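Local coordinates for p1 (Rice yellow mottle virus, PDB 6TY0), which suppresses host RNA silencing and contributes to viral spread, this crystallised N-terminal part of the zinc-finger protein binding zinc, at residues A[34-39]-A[60-65]. Residues are numbered along the deposited sequence; the frame is centred on the assembly and turned at random.
Sequences QTWDVD and VSFACT. With ZN (zinc ion), chain C.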
loop_
_atom_site.group_PDB
_atom_site.type_symbol
_atom_site.label_atom_id
_atom_site.label_comp_id
_atom_site.label_asym_id
_atom_site.label_seq_id
_atom_site.Cartn_x
_atom_site.Cartn_y
_atom_site.Cartn_z
ATOM N N GLN A 34 -8.690 -4.922 1.272
ATOM C CA GLN A 34 -9.950 -5.322 1.890
ATOM C C GLN A 34 -9.752 -6.113 3.174
ATOM O O GLN A 34 -10.591 -6.062 4.063
ATOM C CB GLN A 34 -10.755 -6.163 0.879
ATOM C CG GLN A 34 -11.200 -5.385 -0.367
ATOM C CD GLN A 34 -10.136 -5.093 -1.450
ATOM O OE1 GLN A 34 -8.977 -5.559 -1.428
ATOM N NE2 GLN A 34 -10.557 -4.288 -2.433
ATOM N N THR A 35 -8.643 -6.848 3.264
ATOM C CA THR A 35 -8.308 -7.590 4.467
ATOM C C THR A 35 -8.465 -6.731 5.736
ATOM O O THR A 35 -8.907 -7.234 6.769
ATOM C CB THR A 35 -6.932 -8.230 4.314
ATOM O OG1 THR A 35 -6.973 -9.068 3.170
ATOM C CG2 THR A 35 -6.495 -9.058 5.533
ATOM N N TRP A 36 -8.187 -5.431 5.636
ATOM C CA TRP A 36 -8.096 -4.563 6.814
ATOM C C TRP A 36 -9.233 -3.544 6.912
ATOM O O TRP A 36 -9.165 -2.603 7.722
ATOM C CB TRP A 36 -6.733 -3.874 6.815
ATOM C CG TRP A 36 -5.649 -4.844 6.620
ATOM C CD1 TRP A 36 -4.937 -5.037 5.486
ATOM C CD2 TRP A 36 -5.215 -5.832 7.543
ATOM N NE1 TRP A 36 -4.055 -6.038 5.663
ATOM C CE2 TRP A 36 -4.204 -6.559 6.916
ATOM C CE3 TRP A 36 -5.572 -6.161 8.858
ATOM C CZ2 TRP A 36 -3.536 -7.600 7.538
ATOM C CZ3 TRP A 36 -4.903 -7.194 9.473
ATOM C CH2 TRP A 36 -3.905 -7.900 8.817
ATOM N N ASP A 37 -10.279 -3.747 6.098
ATOM C CA ASP A 37 -11.546 -3.010 6.239
ATOM C C ASP A 37 -12.380 -3.561 7.395
ATOM O O ASP A 37 -13.337 -4.312 7.185
ATOM C CB ASP A 37 -12.369 -3.127 4.954
ATOM C CG ASP A 37 -11.767 -2.339 3.801
ATOM O OD1 ASP A 37 -11.157 -1.273 4.048
ATOM O OD2 ASP A 37 -11.898 -2.793 2.641
ATOM N N VAL A 38 -11.993 -3.208 8.612
ATOM C CA VAL A 38 -12.669 -3.653 9.821
ATOM C C VAL A 38 -12.786 -2.445 10.734
ATOM O O VAL A 38 -12.015 -1.500 10.556
ATOM C CB VAL A 38 -11.897 -4.796 10.518
ATOM C CG1 VAL A 38 -11.879 -6.029 9.646
ATOM C CG2 VAL A 38 -10.471 -4.370 10.867
ATOM N N ASP A 39 -13.724 -2.473 11.694
ATOM C CA ASP A 39 -14.082 -1.283 12.510
ATOM C C ASP A 39 -12.915 -0.702 13.295
ATOM O O ASP A 39 -12.829 0.503 13.459
ATOM C CB ASP A 39 -15.191 -1.603 13.538
ATOM C CG ASP A 39 -16.584 -1.588 12.936
ATOM O OD1 ASP A 39 -16.757 -1.892 11.731
ATOM O OD2 ASP A 39 -17.528 -1.271 13.686
ATOM N N VAL A 60 3.172 2.109 9.073
ATOM C CA VAL A 60 1.893 1.606 9.501
ATOM C C VAL A 60 1.913 0.118 9.248
ATOM O O VAL A 60 2.091 -0.315 8.114
ATOM C CB VAL A 60 0.734 2.294 8.771
ATOM C CG1 VAL A 60 -0.619 1.857 9.323
ATOM C CG2 VAL A 60 0.855 3.817 8.858
ATOM N N SER A 61 1.737 -0.642 10.327
ATOM C CA SER A 61 1.727 -2.080 10.315
ATOM C C SER A 61 0.348 -2.593 10.636
ATOM O O SER A 61 -0.307 -2.127 11.562
ATOM C CB SER A 61 2.673 -2.630 11.404
ATOM O OG SER A 61 3.955 -2.050 11.213
ATOM N N PHE A 62 -0.045 -3.632 9.928
ATOM C CA PHE A 62 -1.291 -4.352 10.219
ATOM C C PHE A 62 -0.941 -5.806 10.496
ATOM O O PHE A 62 -0.137 -6.408 9.790
ATOM C CB PHE A 62 -2.248 -4.311 9.030
ATOM C CG PHE A 62 -2.611 -2.938 8.576
ATOM C CD1 PHE A 62 -1.708 -2.156 7.878
ATOM C CD2 PHE A 62 -3.863 -2.439 8.813
ATOM C CE1 PHE A 62 -2.049 -0.898 7.425
ATOM C CE2 PHE A 62 -4.233 -1.180 8.368
ATOM C CZ PHE A 62 -3.329 -0.404 7.660
ATOM N N ALA A 63 -1.522 -6.369 11.537
ATOM C CA ALA A 63 -1.358 -7.818 11.775
ATOM C C ALA A 63 -2.632 -8.383 12.392
ATOM O O ALA A 63 -3.162 -7.762 13.315
ATOM C CB ALA A 63 -0.206 -8.034 12.723
ATOM N N CYS A 64 -3.097 -9.548 11.919
ATOM C CA CYS A 64 -4.284 -10.213 12.532
ATOM C C CYS A 64 -3.890 -10.934 13.812
ATOM O O CYS A 64 -2.908 -11.667 13.841
ATOM C CB CYS A 64 -4.912 -11.241 11.585
ATOM S SG CYS A 64 -6.500 -11.988 12.151
ATOM N N THR A 65 -4.668 -10.770 14.863
ATOM C CA THR A 65 -4.453 -11.525 16.105
ATOM C C THR A 65 -4.870 -13.014 16.044
ATOM O O THR A 65 -4.527 -13.775 16.947
ATOM C CB THR A 65 -5.204 -10.843 17.228
ATOM O OG1 THR A 65 -6.582 -10.742 16.860
ATOM C CG2 THR A 65 -4.655 -9.424 17.441
HETATM ZN ZN ZN C . -7.025 -13.182 10.305
#
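The C64 sulfur is 2.3 Å from the zinc ion (SG to ZN), and the indole of W36 comes up beside the backbone of this same ligand residue. C67, C92 and C95 supply the other three sulfurs, making a Cys4 zinc site built from two CxxC pairs, C64/C67 and C92/C95. SG, anti to the backbone N (chi1 -173°), points to the metal; the backbone N of C64 itself lies at the far edge of the indole, in the ring plane, 3.6 Å from W36 CH2.

W36 carries the contact, by packing alone. Its six-membered ring takes F62 CB squarely over one face: CB is 3.5 Å from the ring centroid and 8° off the normal, a clear CH-pi contact. Beyond CB the F62 ring slants across the indole, its CD2 reaching W36 CG at 3.7 Å, and lies at 40° to the five-membered ring of W36. The indole's opposite face has T35 CG2 3.6 Å above its plane, near the ring's border, so the ring is sandwiched between its own loop and the strand. Within the loop, D37 N bonds Q34 O at 3.1 Å.

In the fold, residues 34-39 belong to the loop linking strands 26-32 and 45-51 of the four-stranded sheet, whereas F62 and C64 sit on strand 54-64, the middle strand of the three-stranded sheet. W36 brings the loop onto that sheet, also touching Y71 and V90 on strands 70-77 and 86-90, which flank 54-64. The F62 ring meets F88 of its own sheet and H32 at the end of strand 26-32 of the other.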